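Local coordinates for histidine acid phosphatase (PDB 4ARU), which belongs to the histidine acid phosphatases, branch 2 of the histidine phosphatase superfamily, and is also known as a phytase, at residues Ile154-Met168 with Cys189-Ile201. Sequence-based numbering, arbitrary orientation.
Sequences IETLNQRYQASLALM and CDFSQAMPSRLAI
With CG of Asn158 turned opposite its own carbonyl carbon (chi1 -68°) and OG of Ser197 set the same way (chi1 -72°), the buried amide of Asn158 and the serine hydroxyl come together: Ser197 OG donates to Asn158 OD1 over 2.7 Å, approaching tilted from the plane of the Asn158 amide. The amide nitrogen turns to the end of helix 191-194. Its straighter bond, from ND2 to Met195 O, spans 2.9 Å with an angle of 164° at the hydrogen; the acceptor lies nearly in the amide plane, whereas ND2 sits above the plane of the Met195 carbonyl. Weak bonds to Ser192 O and OG supplement it. Gripped at both ends, the amide has its rotation fixed and helps satisfy backbone carbonyls where the short helix finishes.

Along the chain toward strand 198-201, contact passes to the backbone. The CA of Glu155 points its hydrogen almost straight at Ser197 O, 3.3 Å away, and one water joins Glu155 O and Asn158 N to Ser197 N. At the other end of the contact, where Phe191 faces helix 162-172, it becomes apolar: Leu165 CD2 meets the edge of the Phe191 ring, 3.9 Å from CE2, and Met168 CG lies 4.1 Å from the same ring carbon. Phe174 makes an edge-to-face contact with Phe191, while helix 213-229 touches Asn158 and Met168. The amide of Asn158 thus bridges the C-terminal end of helix 191-194 and Ser197, beside a small apolar cluster, in the helical region of this branch 2 histidine phosphatase, away from the large mixed sheet, where the antiparallel hairpin of strands 198-201 and 208-211 begins.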
loop_
_atom_site.group_PDB
_atom_site.type_symbol
_atom_site.label_atom_id
_atom_site.label_comp_id
_atom_site.label_asym_id
_atom_site.label_seq_id
_atom_site.Cartn_x
_atom_site.Cartn_y
_atom_site.Cartn_z
ATOM N N ILE A 154 20.358 7.341 11.898
ATOM C CA ILE A 154 19.482 6.176 12.010
ATOM C C ILE A 154 19.851 5.290 13.175
ATOM O O ILE A 154 18.966 4.658 13.757
ATOM C CB ILE A 154 19.433 5.316 10.718
ATOM C CG1 ILE A 154 18.657 6.048 9.652
ATOM C CG2 ILE A 154 18.745 3.976 10.961
ATOM C CD1 ILE A 154 17.347 6.612 10.140
ATOM N N GLU A 155 21.135 5.266 13.552
ATOM C CA GLU A 155 21.609 4.457 14.682
ATOM C C GLU A 155 20.906 4.839 15.999
ATOM O O GLU A 155 20.905 4.069 16.964
ATOM C CB GLU A 155 23.122 4.588 14.840
ATOM C CG GLU A 155 23.990 3.885 13.764
ATOM C CD GLU A 155 23.980 4.532 12.367
ATOM O OE1 GLU A 155 23.447 5.668 12.194
ATOM O OE2 GLU A 155 24.514 3.901 11.422
ATOM N N THR A 156 20.308 6.032 16.011
ATOM C CA THR A 156 19.628 6.547 17.208
ATOM C C THR A 156 18.109 6.413 17.156
ATOM O O THR A 156 17.402 6.870 18.043
ATOM C CB THR A 156 20.013 8.036 17.496
ATOM O OG1 THR A 156 19.407 8.920 16.537
ATOM C CG2 THR A 156 21.501 8.247 17.517
ATOM N N LEU A 157 17.593 5.780 16.110
ATOM C CA LEU A 157 16.139 5.775 15.873
ATOM C C LEU A 157 15.330 5.166 17.011
ATOM O O LEU A 157 14.207 5.610 17.266
ATOM C CB LEU A 157 15.830 5.021 14.588
ATOM C CG LEU A 157 14.404 5.150 14.059
ATOM C CD1 LEU A 157 14.115 6.554 13.577
ATOM C CD2 LEU A 157 14.123 4.147 12.966
ATOM N N ASN A 158 15.843 4.143 17.697
ATOM C CA ASN A 158 15.030 3.516 18.730
ATOM C C ASN A 158 14.650 4.532 19.817
ATOM O O ASN A 158 13.637 4.354 20.497
ATOM C CB ASN A 158 15.751 2.370 19.456
ATOM C CG ASN A 158 15.995 1.153 18.571
ATOM O OD1 ASN A 158 15.632 1.139 17.390
ATOM N ND2 ASN A 158 16.567 0.113 19.192
ATOM N N GLN A 159 15.493 5.527 20.034
ATOM C CA GLN A 159 15.237 6.510 21.083
ATOM C C GLN A 159 13.989 7.354 20.845
ATOM O O GLN A 159 13.503 7.984 21.808
ATOM C CB GLN A 159 16.469 7.368 21.314
ATOM C CG GLN A 159 17.688 6.591 21.825
ATOM C CD GLN A 159 17.366 5.500 22.864
ATOM O OE1 GLN A 159 17.612 4.291 22.630
ATOM N NE2 GLN A 159 16.773 5.895 23.984
ATOM N N ARG A 160 13.523 7.382 19.609
ATOM C CA ARG A 160 12.325 8.110 19.221
ATOM C C ARG A 160 11.067 7.338 19.608
ATOM O O ARG A 160 9.968 7.902 19.668
ATOM C CB ARG A 160 12.333 8.381 17.706
ATOM C CG ARG A 160 11.108 9.076 17.148
ATOM C CD ARG A 160 11.339 9.463 15.721
ATOM N NE ARG A 160 12.346 10.505 15.600
ATOM C CZ ARG A 160 12.867 10.910 14.450
ATOM N NH1 ARG A 160 12.532 10.283 13.299
ATOM N NH2 ARG A 160 13.742 11.930 14.469
ATOM N N TYR A 161 11.201 6.041 19.826
ATOM C CA TYR A 161 10.054 5.143 19.971
ATOM C C TYR A 161 10.107 4.289 21.224
ATOM O O TYR A 161 9.683 3.123 21.212
ATOM C CB TYR A 161 9.925 4.254 18.721
ATOM C CG TYR A 161 9.705 5.037 17.479
ATOM C CD1 TYR A 161 8.511 5.676 17.239
ATOM C CD2 TYR A 161 10.718 5.183 16.564
ATOM C CE1 TYR A 161 8.318 6.428 16.075
ATOM C CE2 TYR A 161 10.564 5.944 15.419
ATOM C CZ TYR A 161 9.361 6.568 15.174
ATOM O OH TYR A 161 9.159 7.386 14.076
ATOM N N GLN A 162 10.564 4.849 22.333
ATOM C CA GLN A 162 10.734 4.078 23.539
ATOM C C GLN A 162 9.442 3.448 24.043
ATOM O O GLN A 162 9.430 2.250 24.348
ATOM C CB GLN A 162 11.448 4.915 24.582
ATOM C CG GLN A 162 12.930 5.102 24.228
ATOM C CD GLN A 162 13.712 3.752 24.081
ATOM O OE1 GLN A 162 14.033 3.273 22.976
ATOM N NE2 GLN A 162 14.011 3.138 25.233
ATOM N N ALA A 163 8.353 4.191 24.101
ATOM C CA ALA A 163 7.090 3.616 24.595
ATOM C C ALA A 163 6.537 2.488 23.722
ATOM O O ALA A 163 6.093 1.446 24.200
ATOM C CB ALA A 163 6.052 4.712 24.753
ATOM N N SER A 164 6.576 2.681 22.415
ATOM C CA SER A 164 6.081 1.706 21.465
ATOM C C SER A 164 6.923 0.431 21.489
ATOM O O SER A 164 6.394 -0.696 21.456
ATOM C CB SER A 164 6.058 2.311 20.069
ATOM O OG SER A 164 5.093 3.346 19.982
ATOM N N LEU A 165 8.243 0.606 21.588
ATOM C CA LEU A 165 9.121 -0.572 21.661
ATOM C C LEU A 165 8.905 -1.325 22.970
ATOM O O LEU A 165 8.896 -2.568 23.033
ATOM C CB LEU A 165 10.579 -0.173 21.470
ATOM C CG LEU A 165 10.991 0.285 20.078
ATOM C CD1 LEU A 165 12.438 0.758 19.984
ATOM C CD2 LEU A 165 10.769 -0.852 19.093
ATOM N N ALA A 166 8.667 -0.593 24.051
ATOM C CA ALA A 166 8.376 -1.230 25.340
ATOM C C ALA A 166 7.056 -1.989 25.294
ATOM O O ALA A 166 6.956 -3.075 25.821
ATOM C CB ALA A 166 8.366 -0.217 26.466
ATOM N N LEU A 167 6.077 -1.416 24.595
ATOM C CA LEU A 167 4.801 -2.126 24.432
ATOM C C LEU A 167 4.983 -3.391 23.606
ATOM O O LEU A 167 4.461 -4.443 23.944
ATOM C CB LEU A 167 3.749 -1.234 23.790
ATOM C CG LEU A 167 2.395 -1.863 23.460
ATOM C CD1 LEU A 167 1.711 -2.340 24.721
ATOM C CD2 LEU A 167 1.542 -0.856 22.714
ATOM N N MET A 168 5.747 -3.294 22.536
ATOM C CA MET A 168 6.005 -4.486 21.707
ATOM C C MET A 168 6.656 -5.566 22.596
ATOM O O MET A 168 6.305 -6.748 22.529
ATOM C CB MET A 168 6.909 -4.174 20.517
ATOM C CG MET A 168 7.219 -5.377 19.635
ATOM S SD MET A 168 5.779 -6.274 18.966
ATOM C CE MET A 168 5.285 -5.232 17.631
ATOM N N CYS A 189 17.891 -7.871 29.613
ATOM C CA CYS A 189 17.573 -8.037 28.201
ATOM C C CYS A 189 16.406 -7.115 27.845
ATOM O O CYS A 189 15.243 -7.395 28.127
ATOM C CB CYS A 189 17.226 -9.492 27.918
ATOM S SG CYS A 189 17.079 -9.960 26.179
ATOM N N ASP A 190 16.749 -5.972 27.262
ATOM C CA ASP A 190 15.776 -4.919 26.903
ATOM C C ASP A 190 15.660 -4.890 25.381
ATOM O O ASP A 190 16.658 -4.864 24.697
ATOM C CB ASP A 190 16.281 -3.559 27.440
ATOM C CG ASP A 190 15.412 -2.390 27.018
ATOM O OD1 ASP A 190 15.650 -1.817 25.941
ATOM O OD2 ASP A 190 14.466 -2.056 27.775
ATOM N N PHE A 191 14.435 -4.891 24.860
ATOM C CA PHE A 191 14.181 -5.039 23.433
ATOM C C PHE A 191 14.901 -3.969 22.649
ATOM O O PHE A 191 15.609 -4.264 21.685
ATOM C CB PHE A 191 12.665 -5.013 23.191
ATOM C CG PHE A 191 12.236 -5.342 21.773
ATOM C CD1 PHE A 191 12.235 -6.651 21.323
ATOM C CD2 PHE A 191 11.708 -4.379 20.932
ATOM C CE1 PHE A 191 11.783 -6.965 20.059
ATOM C CE2 PHE A 191 11.267 -4.695 19.657
ATOM C CZ PHE A 191 11.310 -5.982 19.216
ATOM N N SER A 192 14.754 -2.720 23.062
ATOM C CA SER A 192 15.414 -1.601 22.371
ATOM C C SER A 192 16.963 -1.664 22.461
ATOM O O SER A 192 17.635 -1.491 21.446
ATOM C CB SER A 192 14.914 -0.267 22.931
ATOM O OG SER A 192 15.616 0.836 22.315
ATOM N N GLN A 193 17.500 -1.907 23.642
ATOM C CA GLN A 193 18.944 -1.935 23.866
ATOM C C GLN A 193 19.577 -3.092 23.096
ATOM O O GLN A 193 20.673 -2.960 22.563
ATOM C CB GLN A 193 19.217 -2.109 25.363
ATOM C CG GLN A 193 20.673 -1.909 25.787
ATOM C CD GLN A 193 21.584 -3.065 25.411
ATOM O OE1 GLN A 193 21.164 -4.212 25.416
ATOM N NE2 GLN A 193 22.844 -2.762 25.081
ATOM N N ALA A 194 18.886 -4.225 23.082
ATOM C CA ALA A 194 19.390 -5.433 22.426
ATOM C C ALA A 194 19.515 -5.289 20.907
ATOM O O ALA A 194 20.329 -5.988 20.293
ATOM C CB ALA A 194 18.523 -6.621 22.767
ATOM N N MET A 195 18.676 -4.434 20.312
ATOM C CA MET A 195 18.525 -4.344 18.867
ATOM C C MET A 195 18.534 -2.896 18.401
ATOM O O MET A 195 17.532 -2.372 17.941
ATOM C CB MET A 195 17.239 -5.029 18.397
ATOM C CG MET A 195 17.318 -6.517 18.635
ATOM S SD MET A 195 15.795 -7.354 18.093
ATOM C CE MET A 195 15.220 -7.986 19.652
ATOM N N PRO A 196 19.713 -2.270 18.472
ATOM C CA PRO A 196 19.822 -0.921 17.924
ATOM C C PRO A 196 19.466 -0.834 16.448
ATOM O O PRO A 196 19.669 -1.795 15.695
ATOM C CB PRO A 196 21.285 -0.558 18.174
ATOM C CG PRO A 196 21.970 -1.867 18.197
ATOM C CD PRO A 196 21.015 -2.795 18.904
ATOM N N SER A 197 18.863 0.272 16.021
ATOM C CA SER A 197 18.576 0.465 14.606
ATOM C C SER A 197 19.852 0.629 13.780
ATOM O O SER A 197 20.835 1.247 14.236
ATOM C CB SER A 197 17.659 1.701 14.382
ATOM O OG SER A 197 16.346 1.488 14.809
ATOM N N ARG A 198 19.844 0.091 12.564
ATOM C CA ARG A 198 20.829 0.468 11.582
ATOM C C ARG A 198 20.275 0.205 10.198
ATOM O O ARG A 198 19.371 -0.613 10.011
ATOM C CB ARG A 198 22.187 -0.211 11.764
ATOM C CG ARG A 198 22.209 -1.604 11.229
ATOM C CD ARG A 198 23.491 -2.310 11.509
ATOM N NE ARG A 198 23.422 -3.686 10.981
ATOM C CZ ARG A 198 23.823 -4.055 9.762
ATOM N NH1 ARG A 198 24.306 -3.210 8.889
ATOM N NH2 ARG A 198 23.719 -5.323 9.399
ATOM N N LEU A 199 20.801 0.887 9.222
ATOM C CA LEU A 199 20.414 0.698 7.859
ATOM C C LEU A 199 21.441 -0.244 7.197
ATOM O O LEU A 199 22.634 0.014 7.206
ATOM C CB LEU A 199 20.371 2.064 7.144
ATOM C CG LEU A 199 19.857 2.113 5.719
ATOM C CD1 LEU A 199 18.440 1.661 5.690
ATOM C CD2 LEU A 199 19.959 3.504 5.121
ATOM N N ALA A 200 20.956 -1.358 6.635
ATOM C CA ALA A 200 21.780 -2.361 5.995
ATOM C C ALA A 200 21.503 -2.394 4.508
ATOM O O ALA A 200 20.350 -2.402 4.115
ATOM C CB ALA A 200 21.497 -3.722 6.619
ATOM N N ILE A 201 22.546 -2.351 3.689
ATOM C CA ILE A 201 22.402 -2.393 2.240
ATOM C C ILE A 201 23.346 -3.430 1.665
ATOM O O ILE A 201 24.473 -3.567 2.129
ATOM C CB ILE A 201 22.696 -1.014 1.611
ATOM C CG1 ILE A 201 21.935 0.072 2.360
ATOM C CG2 ILE A 201 22.372 -1.051 0.125
ATOM C CD1 ILE A 201 22.108 1.461 1.760
HETATM O O HOH W 1 18.571 2.766 17.648
HETATM O O HOH W 2 23.004 2.641 9.598
HETATM O O HOH W 3 17.719 1.570 23.909
#